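Local coordinates for septation protein imp2 (Schizosaccharomyces pombe, PDB 5C1F) that is required for normal septation and takes part in medial-ring disassembly, its F-BAR domain binding phospholipid membranes, at residues K31-E36 against E216-F221; S25-V30 against D209-I214; H144-K149 against Q176-A181; V154-M159 against E166-K171. One frame throughout, in Å; residues are numbered along the deposited sequence.

Contact 1: residues K31-E36 against E216-F221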
loop_
_atom_site.group_PDB
_atom_site.type_symbol
_atom_site.label_atom_id
_atom_site.label_comp_id
_atom_site.label_asym_id
_atom_site.label_seq_id
_atom_site.Cartn_x
_atom_site.Cartn_y
_atom_site.Cartn_z
ATOM N N LYS A 31 -21.636 6.315 -20.940
ATOM C CA LYS A 31 -21.945 5.637 -19.685
ATOM C C LYS A 31 -21.041 4.425 -19.472
ATOM O O LYS A 31 -20.584 4.167 -18.357
ATOM C CB LYS A 31 -23.415 5.210 -19.662
ATOM C CG LYS A 31 -23.806 4.421 -18.423
ATOM C CD LYS A 31 -25.272 4.022 -18.439
ATOM C CE LYS A 31 -25.608 3.189 -17.210
ATOM N NZ LYS A 31 -27.028 2.750 -17.187
ATOM N N HIS A 32 -20.790 3.693 -20.553
ATOM C CA HIS A 32 -19.925 2.517 -20.534
ATOM C C HIS A 32 -18.493 2.879 -20.144
ATOM O O HIS A 32 -17.905 2.259 -19.255
ATOM C CB HIS A 32 -19.943 1.836 -21.905
ATOM C CG HIS A 32 -19.239 0.520 -21.943
ATOM N ND1 HIS A 32 -19.721 -0.605 -21.299
ATOM C CD2 HIS A 32 -18.096 0.133 -22.554
ATOM C CE1 HIS A 32 -18.905 -1.614 -21.508
ATOM N NE2 HIS A 32 -17.904 -1.195 -22.270
ATOM N N ILE A 33 -17.941 3.880 -20.823
ATOM C CA ILE A 33 -16.606 4.392 -20.522
ATOM C C ILE A 33 -16.512 4.843 -19.070
ATOM O O ILE A 33 -15.535 4.560 -18.375
ATOM C CB ILE A 33 -16.239 5.580 -21.439
ATOM C CG1 ILE A 33 -16.239 5.149 -22.907
ATOM C CG2 ILE A 33 -14.890 6.172 -21.049
ATOM C CD1 ILE A 33 -16.175 6.308 -23.879
ATOM N N ASN A 34 -17.546 5.544 -18.620
ATOM C CA ASN A 34 -17.596 6.062 -17.264
ATOM C C ASN A 34 -17.610 4.947 -16.222
ATOM O O ASN A 34 -16.966 5.050 -15.181
ATOM C CB ASN A 34 -18.824 6.957 -17.096
ATOM C CG ASN A 34 -18.831 7.692 -15.777
ATOM O OD1 ASN A 34 -18.100 8.664 -15.595
ATOM N ND2 ASN A 34 -19.668 7.239 -14.850
ATOM N N GLU A 35 -18.340 3.877 -16.513
ATOM C CA GLU A 35 -18.469 2.763 -15.582
ATOM C C GLU A 35 -17.187 1.932 -15.512
ATOM O O GLU A 35 -16.845 1.399 -14.457
ATOM C CB GLU A 35 -19.661 1.883 -15.976
ATOM C CG GLU A 35 -19.804 0.586 -15.182
ATOM C CD GLU A 35 -20.008 0.810 -13.694
ATOM O OE1 GLU A 35 -20.466 1.906 -13.306
ATOM O OE2 GLU A 35 -19.707 -0.117 -12.910
ATOM N N GLU A 36 -16.476 1.829 -16.631
ATOM C CA GLU A 36 -15.201 1.117 -16.660
ATOM C C GLU A 36 -14.191 1.757 -15.721
ATOM O O GLU A 36 -13.531 1.071 -14.939
ATOM C CB GLU A 36 -14.627 1.084 -18.075
ATOM C CG GLU A 36 -15.325 0.124 -19.007
ATOM C CD GLU A 36 -14.660 0.060 -20.367
ATOM O OE1 GLU A 36 -14.015 1.056 -20.760
ATOM O OE2 GLU A 36 -14.777 -0.986 -21.038
ATOM N N GLU A 216 -17.604 18.047 -24.324
ATOM C CA GLU A 216 -16.461 18.851 -23.909
ATOM C C GLU A 216 -16.249 18.796 -22.396
ATOM O O GLU A 216 -15.116 18.728 -21.926
ATOM C CB GLU A 216 -16.635 20.298 -24.366
ATOM C CG GLU A 216 -16.556 20.474 -25.870
ATOM C CD GLU A 216 -16.867 21.889 -26.307
ATOM O OE1 GLU A 216 -17.199 22.723 -25.439
ATOM O OE2 GLU A 216 -16.778 22.164 -27.521
ATOM N N GLU A 217 -17.341 18.819 -21.637
ATOM C CA GLU A 217 -17.253 18.720 -20.185
ATOM C C GLU A 217 -16.815 17.325 -19.759
ATOM O O GLU A 217 -16.102 17.164 -18.767
ATOM C CB GLU A 217 -18.592 19.064 -19.536
ATOM C CG GLU A 217 -19.028 20.501 -19.726
ATOM C CD GLU A 217 -20.481 20.710 -19.364
ATOM O OE1 GLU A 217 -21.057 19.834 -18.682
ATOM O OE2 GLU A 217 -21.052 21.746 -19.769
ATOM N N ARG A 218 -17.252 16.320 -20.513
ATOM C CA ARG A 218 -16.919 14.932 -20.213
ATOM C C ARG A 218 -15.415 14.717 -20.225
ATOM O O ARG A 218 -14.863 14.058 -19.345
ATOM C CB ARG A 218 -17.582 13.988 -21.215
ATOM C CG ARG A 218 -17.338 12.518 -20.939
ATOM C CD ARG A 218 -17.814 11.650 -22.093
ATOM N NE ARG A 218 -16.937 11.753 -23.256
ATOM C CZ ARG A 218 -15.880 10.971 -23.465
ATOM N NH1 ARG A 218 -15.569 10.025 -22.588
ATOM N NH2 ARG A 218 -15.137 11.135 -24.549
ATOM N N ARG A 219 -14.754 15.288 -21.226
ATOM C CA ARG A 219 -13.321 15.105 -21.389
ATOM C C ARG A 219 -12.537 15.894 -20.346
ATOM O O ARG A 219 -11.511 15.426 -19.851
ATOM C CB ARG A 219 -12.896 15.499 -22.805
ATOM C CG ARG A 219 -13.520 14.606 -23.869
ATOM C CD ARG A 219 -12.948 14.853 -25.252
ATOM N NE ARG A 219 -13.515 13.922 -26.224
ATOM C CZ ARG A 219 -12.910 12.819 -26.651
ATOM N NH1 ARG A 219 -11.699 12.506 -26.206
ATOM N NH2 ARG A 219 -13.512 12.030 -27.531
ATOM N N HIS A 220 -13.022 17.085 -20.007
ATOM C CA HIS A 220 -12.417 17.854 -18.925
ATOM C C HIS A 220 -12.586 17.113 -17.605
ATOM O O HIS A 220 -11.671 17.076 -16.782
ATOM C CB HIS A 220 -13.030 19.250 -18.831
ATOM C CG HIS A 220 -12.509 20.212 -19.854
ATOM N ND1 HIS A 220 -11.216 20.685 -19.838
ATOM C CD2 HIS A 220 -13.113 20.798 -20.916
ATOM C CE1 HIS A 220 -11.041 21.518 -20.851
ATOM N NE2 HIS A 220 -12.177 21.603 -21.520
ATOM N N PHE A 221 -13.762 16.522 -17.412
ATOM C CA PHE A 221 -14.045 15.773 -16.196
ATOM C C PHE A 221 -13.077 14.604 -16.022
ATOM O O PHE A 221 -12.464 14.446 -14.967
ATOM C CB PHE A 221 -15.487 15.260 -16.199
ATOM C CG PHE A 221 -15.740 14.170 -15.199
ATOM C CD1 PHE A 221 -15.870 14.464 -13.850
ATOM C CD2 PHE A 221 -15.834 12.847 -15.604
ATOM C CE1 PHE A 221 -16.094 13.456 -12.925
ATOM C CE2 PHE A 221 -16.056 11.836 -14.684
ATOM C CZ PHE A 221 -16.185 12.141 -13.344
#
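In the long helical bundle of the F-BAR domain, Ile-33 and Asn-34 of helix 18-59 face Arg-218 and Phe-221 of helix 162-252, which runs in roughly the same direction alongside. The backbones stand well apart, with 9.4 Å between Asn-34 CA and Arg-218 CA, and side-chain ends span the gap. Ile-33 sends its CD1 methyl to Arg-218 NH1 at 4.0 Å, the two side chains crossing at about a right angle. Arg-218 starts straight and then bends at CG-CD (chi3 73°), which turns its guanidinium aside, across the direction of the helices, with NH1 beside Ile-33. The same group joins the F-BAR dimer: NH1 makes a salt bridge to Glu-67 of the second subunit, while NH2 is held by Glu-215 of its own chain. Glu-215 OE2 also takes Arg-219 NE, so its charge probably eases the crowding of the two arginines. The next residue, Asn-34, meets Phe-221, one turn on from Arg-218: OD1 lies 3.9 Å from Phe-221 CE2, with the amide and ring planes 36° apart. The other branch of that amide, ND2, is committed to the carbonyl oxygen of Phe-104 on helix 69-155, and Phe-221 stacks with Tyr-107 of the same helix.

Contact 2: residues S25-V30 against D209-I214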
loop_
_atom_site.group_PDB
_atom_site.type_symbol
_atom_site.label_atom_id
_atom_site.label_comp_id
_atom_site.label_asym_id
_atom_site.label_seq_id
_atom_site.Cartn_x
_atom_site.Cartn_y
_atom_site.Cartn_z
ATOM N N SER A 25 -27.526 7.741 -29.269
ATOM C CA SER A 25 -26.984 6.437 -28.905
ATOM C C SER A 25 -25.624 6.548 -28.216
ATOM O O SER A 25 -25.192 5.618 -27.537
ATOM C CB SER A 25 -26.869 5.549 -30.144
ATOM O OG SER A 25 -26.076 6.174 -31.138
ATOM N N ARG A 26 -24.952 7.682 -28.389
ATOM C CA ARG A 26 -23.638 7.879 -27.788
ATOM C C ARG A 26 -23.722 7.932 -26.261
ATOM O O ARG A 26 -22.760 7.597 -25.569
ATOM C CB ARG A 26 -22.982 9.156 -28.327
ATOM C CG ARG A 26 -21.687 9.518 -27.610
ATOM C CD ARG A 26 -20.858 10.551 -28.347
ATOM N NE ARG A 26 -19.704 10.959 -27.546
ATOM C CZ ARG A 26 -18.593 10.239 -27.408
ATOM N NH1 ARG A 26 -18.476 9.068 -28.020
ATOM N NH2 ARG A 26 -17.598 10.690 -26.656
ATOM N N PHE A 27 -24.878 8.337 -25.744
ATOM C CA PHE A 27 -25.093 8.405 -24.301
ATOM C C PHE A 27 -24.742 7.097 -23.596
ATOM O O PHE A 27 -24.222 7.107 -22.481
ATOM C CB PHE A 27 -26.542 8.785 -23.993
ATOM C CG PHE A 27 -26.788 10.264 -23.979
ATOM C CD1 PHE A 27 -26.365 11.037 -22.909
ATOM C CD2 PHE A 27 -27.440 10.885 -25.032
ATOM C CE1 PHE A 27 -26.586 12.403 -22.889
ATOM C CE2 PHE A 27 -27.664 12.251 -25.018
ATOM C CZ PHE A 27 -27.236 13.010 -23.945
ATOM N N SER A 28 -25.018 5.978 -24.256
ATOM C CA SER A 28 -24.730 4.664 -23.690
ATOM C C SER A 28 -23.238 4.336 -23.741
ATOM O O SER A 28 -22.736 3.574 -22.915
ATOM C CB SER A 28 -25.528 3.583 -24.422
ATOM O OG SER A 28 -25.147 3.510 -25.783
ATOM N N ASP A 29 -22.536 4.906 -24.717
ATOM C CA ASP A 29 -21.094 4.704 -24.844
ATOM C C ASP A 29 -20.355 5.496 -23.774
ATOM O O ASP A 29 -19.405 5.004 -23.163
ATOM C CB ASP A 29 -20.605 5.117 -26.234
ATOM C CG ASP A 29 -21.171 4.245 -27.335
ATOM O OD1 ASP A 29 -21.536 3.084 -27.046
ATOM O OD2 ASP A 29 -21.246 4.719 -28.487
ATOM N N VAL A 30 -20.801 6.730 -23.565
ATOM C CA VAL A 30 -20.284 7.583 -22.504
ATOM C C VAL A 30 -20.467 6.915 -21.143
ATOM O O VAL A 30 -19.564 6.931 -20.303
ATOM C CB VAL A 30 -20.983 8.961 -22.512
ATOM C CG1 VAL A 30 -20.684 9.731 -21.240
ATOM C CG2 VAL A 30 -20.568 9.759 -23.740
ATOM N N ASP A 209 -25.715 21.880 -29.680
ATOM C CA ASP A 209 -24.906 22.738 -28.824
ATOM C C ASP A 209 -24.792 22.142 -27.425
ATOM O O ASP A 209 -23.701 22.062 -26.863
ATOM C CB ASP A 209 -25.491 24.154 -28.752
ATOM C CG ASP A 209 -25.138 24.997 -29.966
ATOM O OD1 ASP A 209 -24.080 24.746 -30.583
ATOM O OD2 ASP A 209 -25.916 25.915 -30.300
ATOM N N LYS A 210 -25.924 21.714 -26.876
ATOM C CA LYS A 210 -25.960 21.107 -25.550
ATOM C C LYS A 210 -25.216 19.777 -25.520
ATOM O O LYS A 210 -24.559 19.449 -24.531
ATOM C CB LYS A 210 -27.405 20.905 -25.090
ATOM C CG LYS A 210 -28.161 22.199 -24.851
ATOM C CD LYS A 210 -29.569 21.934 -24.352
ATOM C CE LYS A 210 -30.333 23.232 -24.158
ATOM N NZ LYS A 210 -31.768 22.990 -23.846
ATOM N N LEU A 211 -25.323 19.015 -26.605
ATOM C CA LEU A 211 -24.637 17.731 -26.701
ATOM C C LEU A 211 -23.133 17.926 -26.824
ATOM O O LEU A 211 -22.353 17.109 -26.335
ATOM C CB LEU A 211 -25.169 16.923 -27.884
ATOM C CG LEU A 211 -26.570 16.344 -27.678
ATOM C CD1 LEU A 211 -27.059 15.631 -28.926
ATOM C CD2 LEU A 211 -26.579 15.402 -26.486
ATOM N N GLN A 212 -22.725 19.012 -27.473
ATOM C CA GLN A 212 -21.307 19.332 -27.583
ATOM C C GLN A 212 -20.758 19.797 -26.239
ATOM O O GLN A 212 -19.615 19.505 -25.893
ATOM C CB GLN A 212 -21.065 20.398 -28.650
ATOM C CG GLN A 212 -19.596 20.731 -28.853
ATOM C CD GLN A 212 -19.368 21.668 -30.018
ATOM O OE1 GLN A 212 -20.264 21.893 -30.831
ATOM N NE2 GLN A 212 -18.164 22.224 -30.106
ATOM N N ASP A 213 -21.578 20.523 -25.485
ATOM C CA ASP A 213 -21.193 20.941 -24.143
ATOM C C ASP A 213 -20.897 19.719 -23.287
ATOM O O ASP A 213 -19.867 19.653 -22.625
ATOM C CB ASP A 213 -22.290 21.788 -23.491
ATOM C CG ASP A 213 -22.386 23.177 -24.086
ATOM O OD1 ASP A 213 -21.441 23.589 -24.789
ATOM O OD2 ASP A 213 -23.403 23.862 -23.842
ATOM N N ILE A 214 -21.800 18.745 -23.327
ATOM C CA ILE A 214 -21.654 17.522 -22.547
ATOM C C ILE A 214 -20.372 16.775 -22.897
ATOM O O ILE A 214 -19.664 16.298 -22.010
ATOM C CB ILE A 214 -22.863 16.586 -22.747
ATOM C CG1 ILE A 214 -24.095 17.161 -22.045
ATOM C CG2 ILE A 214 -22.566 15.186 -22.218
ATOM C CD1 ILE A 214 -25.340 16.307 -22.204
#
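Phe-27 carries this contact alone from helix 18-59, reaching across to Leu-211 and Ile-214, and the contact between the segments is purely apolar, with no hydrogen bond across it. Leu-211 CG lies anti to its carbonyl carbon (chi1 -73°), and CD2 reaches the ring obliquely, 3.6 Å from Phe-27 CZ and equally near CE2. Ile-214 CD1 instead meets the ring at its edge, 4.2 Å from Phe-27 CE1. With an alanine here in place of the phenylalanine, a gap would probably open between the two helices, both methyl groups losing their aromatic partner. Helix 18-59 is kinked at this point, the amides of Phe-27 and Ser-28 lacking their bonds to the preceding turn, and Ser-28 OG donates to Ser-25 O at 2.7 Å. A polar link between the helices comes just beyond the segments, where Arg-26 NH2 makes a salt bridge to Glu-215. Helix 69-155 completes the core, with Leu-111 and Lys-115 against Phe-27 and Ile-118 against Ile-214, while Phe-8 of the short helix 8-11 packs on Leu-211.

Contact 3: residues H144-K149 against Q176-A181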
loop_
_atom_site.group_PDB
_atom_site.type_symbol
_atom_site.label_atom_id
_atom_site.label_comp_id
_atom_site.label_asym_id
_atom_site.label_seq_id
_atom_site.Cartn_x
_atom_site.Cartn_y
_atom_site.Cartn_z
ATOM N N HIS A 144 -52.228 12.187 -55.959
ATOM C CA HIS A 144 -51.533 11.563 -57.079
ATOM C C HIS A 144 -52.450 10.627 -57.856
ATOM O O HIS A 144 -52.625 10.776 -59.066
ATOM C CB HIS A 144 -50.303 10.796 -56.579
ATOM C CG HIS A 144 -49.546 10.089 -57.660
ATOM N ND1 HIS A 144 -49.371 8.715 -57.672
ATOM C CD2 HIS A 144 -48.916 10.553 -58.760
ATOM C CE1 HIS A 144 -48.668 8.378 -58.733
ATOM N NE2 HIS A 144 -48.375 9.466 -59.414
ATOM N N TYR A 145 -53.043 9.670 -57.152
ATOM C CA TYR A 145 -53.810 8.617 -57.806
ATOM C C TYR A 145 -55.224 9.063 -58.168
ATOM O O TYR A 145 -55.918 8.381 -58.921
ATOM C CB TYR A 145 -53.832 7.364 -56.927
ATOM C CG TYR A 145 -52.500 6.642 -56.930
ATOM C CD1 TYR A 145 -51.529 6.927 -55.977
ATOM C CD2 TYR A 145 -52.200 5.700 -57.908
ATOM C CE1 TYR A 145 -50.303 6.281 -55.986
ATOM C CE2 TYR A 145 -50.979 5.049 -57.926
ATOM C CZ TYR A 145 -50.032 5.345 -56.964
ATOM O OH TYR A 145 -48.815 4.700 -56.981
ATOM N N LEU A 146 -55.646 10.211 -57.649
ATOM C CA LEU A 146 -56.890 10.821 -58.111
ATOM C C LEU A 146 -56.685 11.399 -59.506
ATOM O O LEU A 146 -57.529 11.229 -60.386
ATOM C CB LEU A 146 -57.374 11.906 -57.148
ATOM C CG LEU A 146 -58.211 11.416 -55.964
ATOM C CD1 LEU A 146 -58.666 12.586 -55.108
ATOM C CD2 LEU A 146 -59.405 10.607 -56.450
ATOM N N CYS A 147 -55.558 12.079 -59.704
ATOM C CA CYS A 147 -55.202 12.598 -61.020
ATOM C C CYS A 147 -55.009 11.450 -61.999
ATOM O O CYS A 147 -55.300 11.571 -63.187
ATOM C CB CYS A 147 -53.932 13.447 -60.946
ATOM S SG CYS A 147 -54.078 14.916 -59.911
ATOM N N LYS A 148 -54.522 10.330 -61.481
ATOM C CA LYS A 148 -54.252 9.159 -62.299
ATOM C C LYS A 148 -55.548 8.514 -62.788
ATOM O O LYS A 148 -55.598 7.956 -63.885
ATOM C CB LYS A 148 -53.416 8.152 -61.509
ATOM C CG LYS A 148 -52.410 7.390 -62.351
ATOM C CD LYS A 148 -51.571 6.451 -61.498
ATOM C CE LYS A 148 -50.618 5.639 -62.360
ATOM N NZ LYS A 148 -49.941 4.571 -61.575
ATOM N N LYS A 149 -56.596 8.591 -61.975
ATOM C CA LYS A 149 -57.893 8.054 -62.369
ATOM C C LYS A 149 -58.556 8.935 -63.419
ATOM O O LYS A 149 -59.193 8.434 -64.345
ATOM C CB LYS A 149 -58.809 7.903 -61.156
ATOM C CG LYS A 149 -58.560 6.641 -60.350
ATOM C CD LYS A 149 -59.390 6.631 -59.081
ATOM C CE LYS A 149 -60.862 6.831 -59.384
ATOM N NZ LYS A 149 -61.664 6.914 -58.134
ATOM N N GLN A 176 -63.034 14.488 -60.627
ATOM C CA GLN A 176 -62.537 15.839 -60.868
ATOM C C GLN A 176 -62.909 16.790 -59.731
ATOM O O GLN A 176 -62.120 17.661 -59.360
ATOM C CB GLN A 176 -63.070 16.376 -62.200
ATOM C CG GLN A 176 -62.383 15.785 -63.424
ATOM C CD GLN A 176 -63.022 16.220 -64.729
ATOM O OE1 GLN A 176 -64.221 16.491 -64.788
ATOM N NE2 GLN A 176 -62.219 16.289 -65.786
ATOM N N ASN A 177 -64.106 16.618 -59.176
ATOM C CA ASN A 177 -64.563 17.462 -58.075
ATOM C C ASN A 177 -63.837 17.127 -56.777
ATOM O O ASN A 177 -63.823 17.923 -55.838
ATOM C CB ASN A 177 -66.077 17.330 -57.885
ATOM C CG ASN A 177 -66.859 17.827 -59.084
ATOM O OD1 ASN A 177 -66.352 18.614 -59.885
ATOM N ND2 ASN A 177 -68.101 17.371 -59.217
ATOM N N ALA A 178 -63.233 15.944 -56.734
ATOM C CA ALA A 178 -62.473 15.507 -55.570
ATOM C C ALA A 178 -61.065 16.088 -55.588
ATOM O O ALA A 178 -60.402 16.158 -54.552
ATOM C CB ALA A 178 -62.417 13.987 -55.510
ATOM N N ILE A 179 -60.618 16.500 -56.770
ATOM C CA ILE A 179 -59.273 17.043 -56.950
ATOM C C ILE A 179 -59.050 18.304 -56.118
ATOM O O ILE A 179 -58.017 18.453 -55.466
ATOM C CB ILE A 179 -58.993 17.370 -58.432
ATOM C CG1 ILE A 179 -58.989 16.092 -59.271
ATOM C CG2 ILE A 179 -57.667 18.096 -58.584
ATOM C CD1 ILE A 179 -57.842 15.165 -58.960
ATOM N N THR A 180 -60.031 19.202 -56.143
ATOM C CA THR A 180 -59.929 20.490 -55.466
ATOM C C THR A 180 -59.616 20.348 -53.979
ATOM O O THR A 180 -58.708 21.001 -53.464
ATOM C CB THR A 180 -61.223 21.300 -55.627
ATOM O OG1 THR A 180 -61.456 21.548 -57.019
ATOM C CG2 THR A 180 -61.123 22.630 -54.886
ATOM N N ALA A 181 -60.364 19.487 -53.295
ATOM C CA ALA A 181 -60.163 19.280 -51.864
ATOM C C ALA A 181 -58.884 18.486 -51.601
ATOM O O ALA A 181 -58.162 18.757 -50.645
ATOM C CB ALA A 181 -61.365 18.573 -51.255
#
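Ile-179 and Leu-146 bury the most surface here, and they sit where the two helices come closest, with 6.8 Å between Leu-146 CA and Ile-179 CA. Ile-179, on helix 162-252, does its touching with CD1 alone. CG1 lies beside the backbone N, and a second turn at chi2 (-67°) brings the terminal methyl round toward helix 69-155. There it rests 3.8 Å from Leu-146 CB, near the root of that side chain. The same methyl meets Cys-147 SG at 3.9 Å, so it bridges two consecutive residues of the opposing helix. Leu-146 points toward helix 162-252 and extends past Ile-179 to Ala-178. Its CD1 methyl is 4.0 Å from Ala-178 CB and about as far from the carbonyl oxygen of that residue, so the small alanine lets the leucine come close to the backbone. Beyond the segments, Leu-146 also touches Thr-175 and Ser-182, and Ile-179 leans on Tyr-143. Tyr-283 of the second subunit packs on Cys-147, so the C-terminal part of the partner chain reaches this far. Over these short segments the axes approach to 9.6 Å with N-to-C directions 158° apart, an apolar antiparallel pairing of the kind that joins the two long helices in the outer arm of an F-BAR domain.

Contact 4: residues V154-M159 against E166-K171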
loop_
_atom_site.group_PDB
_atom_site.type_symbol
_atom_site.label_atom_id
_atom_site.label_comp_id
_atom_site.label_asym_id
_atom_site.label_seq_id
_atom_site.Cartn_x
_atom_site.Cartn_y
_atom_site.Cartn_z
ATOM N N VAL A 154 -60.620 9.626 -68.833
ATOM C CA VAL A 154 -60.606 10.380 -70.080
ATOM C C VAL A 154 -60.215 9.464 -71.237
ATOM O O VAL A 154 -60.792 9.540 -72.322
ATOM C CB VAL A 154 -59.644 11.587 -70.005
ATOM C CG1 VAL A 154 -59.465 12.220 -71.378
ATOM C CG2 VAL A 154 -60.166 12.612 -69.009
ATOM N N SER A 155 -59.251 8.578 -70.994
ATOM C CA SER A 155 -58.793 7.649 -72.026
ATOM C C SER A 155 -59.879 6.646 -72.406
ATOM O O SER A 155 -59.877 6.107 -73.512
ATOM C CB SER A 155 -57.535 6.908 -71.567
ATOM O OG SER A 155 -57.779 6.145 -70.400
ATOM N N GLN A 156 -60.808 6.403 -71.487
ATOM C CA GLN A 156 -61.909 5.477 -71.736
ATOM C C GLN A 156 -62.960 6.075 -72.661
ATOM O O GLN A 156 -63.734 5.347 -73.278
ATOM C CB GLN A 156 -62.565 5.057 -70.418
ATOM C CG GLN A 156 -61.798 3.997 -69.649
ATOM C CD GLN A 156 -61.724 2.682 -70.396
ATOM O OE1 GLN A 156 -60.760 2.420 -71.118
ATOM N NE2 GLN A 156 -62.743 1.846 -70.229
ATOM N N GLN A 157 -62.985 7.400 -72.757
ATOM C CA GLN A 157 -64.001 8.088 -73.548
ATOM C C GLN A 157 -63.869 7.806 -75.042
ATOM O O GLN A 157 -64.827 7.963 -75.798
ATOM C CB GLN A 157 -63.935 9.594 -73.300
ATOM C CG GLN A 157 -64.319 10.008 -71.895
ATOM C CD GLN A 157 -64.119 11.488 -71.657
ATOM O OE1 GLN A 157 -63.074 12.044 -71.994
ATOM N NE2 GLN A 157 -65.123 12.139 -71.080
ATOM N N ASN A 158 -62.681 7.385 -75.459
ATOM C CA ASN A 158 -62.402 7.157 -76.871
ATOM C C ASN A 158 -63.018 5.864 -77.401
ATOM O O ASN A 158 -63.361 5.773 -78.580
ATOM C CB ASN A 158 -60.892 7.149 -77.109
ATOM C CG ASN A 158 -60.230 8.453 -76.699
ATOM O OD1 ASN A 158 -60.833 9.524 -76.789
ATOM N ND2 ASN A 158 -58.985 8.370 -76.244
ATOM N N MET A 159 -63.166 4.871 -76.531
ATOM C CA MET A 159 -63.641 3.561 -76.964
ATOM C C MET A 159 -64.975 3.144 -76.334
ATOM O O MET A 159 -65.592 2.178 -76.779
ATOM C CB MET A 159 -62.578 2.498 -76.672
ATOM C CG MET A 159 -61.334 2.599 -77.548
ATOM S SD MET A 159 -61.646 2.229 -79.290
ATOM C CE MET A 159 -62.294 0.562 -79.175
ATOM N N GLU A 166 -71.504 6.869 -70.157
ATOM C CA GLU A 166 -72.058 7.885 -69.266
ATOM C C GLU A 166 -71.711 7.575 -67.811
ATOM O O GLU A 166 -71.479 8.485 -67.013
ATOM C CB GLU A 166 -73.578 8.000 -69.451
ATOM C CG GLU A 166 -74.381 6.792 -68.992
ATOM C CD GLU A 166 -75.857 6.900 -69.333
ATOM O OE1 GLU A 166 -76.183 7.430 -70.417
ATOM O OE2 GLU A 166 -76.691 6.457 -68.514
ATOM N N LYS A 167 -71.667 6.289 -67.475
ATOM C CA LYS A 167 -71.254 5.849 -66.148
ATOM C C LYS A 167 -69.789 6.206 -65.926
ATOM O O LYS A 167 -69.381 6.564 -64.823
ATOM C CB LYS A 167 -71.475 4.341 -65.989
ATOM C CG LYS A 167 -70.966 3.754 -64.684
ATOM C CD LYS A 167 -71.756 4.260 -63.489
ATOM C CE LYS A 167 -71.250 3.636 -62.196
ATOM N NZ LYS A 167 -72.059 4.051 -61.016
ATOM N N ASN A 168 -69.008 6.106 -66.995
ATOM C CA ASN A 168 -67.602 6.479 -66.971
ATOM C C ASN A 168 -67.434 7.981 -66.790
ATOM O O ASN A 168 -66.588 8.434 -66.019
ATOM C CB ASN A 168 -66.911 6.015 -68.255
ATOM C CG ASN A 168 -65.487 6.516 -68.370
ATOM O OD1 ASN A 168 -64.561 5.919 -67.823
ATOM N ND2 ASN A 168 -65.303 7.615 -69.095
ATOM N N ASN A 169 -68.248 8.751 -67.506
ATOM C CA ASN A 169 -68.192 10.203 -67.415
ATOM C C ASN A 169 -68.699 10.706 -66.064
ATOM O O ASN A 169 -68.310 11.780 -65.604
ATOM C CB ASN A 169 -68.986 10.839 -68.558
ATOM C CG ASN A 169 -68.340 10.606 -69.913
ATOM O OD1 ASN A 169 -67.161 10.256 -70.001
ATOM N ND2 ASN A 169 -69.110 10.805 -70.979
ATOM N N ALA A 170 -69.564 9.921 -65.430
ATOM C CA ALA A 170 -70.020 10.223 -64.079
ATOM C C ALA A 170 -68.875 10.053 -63.087
ATOM O O ALA A 170 -68.654 10.906 -62.228
ATOM C CB ALA A 170 -71.193 9.338 -63.700
ATOM N N LYS A 171 -68.148 8.944 -63.214
ATOM C CA LYS A 171 -66.976 8.687 -62.382
ATOM C C LYS A 171 -65.915 9.753 -62.606
ATOM O O LYS A 171 -65.254 10.194 -61.666
ATOM C CB LYS A 171 -66.385 7.306 -62.680
ATOM C CG LYS A 171 -67.285 6.136 -62.343
ATOM C CD LYS A 171 -66.742 4.848 -62.952
ATOM C CE LYS A 171 -67.644 3.668 -62.643
ATOM N NZ LYS A 171 -67.078 2.380 -63.126
#
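Asn-168 is the first residue of segment 166-171 to touch the other side, and it does so on Gln-156. Its CG sits anti to the backbone N (chi1 173°), and OD1 lies 3.4 Å from Gln-156 CB, a contact with the aliphatic part of that glutamine. On the other branch, ND2 comes 3.8 Å from Gln-157 CG, but its hydrogen bond is to the carbonyl oxygen of Tyr-153; a weak one runs to Asn-169 OD1 (3.4 Å). Asn-169 follows, and its OD1 accepts Gln-157 NE2 at 3.0 Å with a fairly straight N-H...O angle of 160°. The donor stands well above the carbonyl plane of Asn-169, while the acceptor is nearly in the amide plane of Gln-157, and the two amides are almost perpendicular. Cutting this glutamine back to an alanine would probably deprive Asn-169 OD1 of the stronger of these two bonds. Where helix 69-155 turns back, Leu-172 adds apolar packing, but the segments themselves join through one hydrogen bond that depends on how the amides are turned.

From the N terminus, helix 18-59 supplies residues 25-30 and then 31-36, the first halves of contacts 2 and 1. The chain runs out along helix 69-155, through 144-149 and 154-159, to the far end of the arm. It turns there, and contact 4 closes the smallest loop, between 154-159 and 166-171. Contact 3 closes a wider one around it. Helix 162-252 returns to 209-214 and 216-221, where contacts 2 and 1 close in turn. Their loops cross, and both enclose contacts 3 and 4. The outer pair ties the hairpin's two helices together; contacts 1 and 2, centres 48 to 70 Å from theirs, join helix 18-59 to the returning helix near the chain's middle, beside the second subunit.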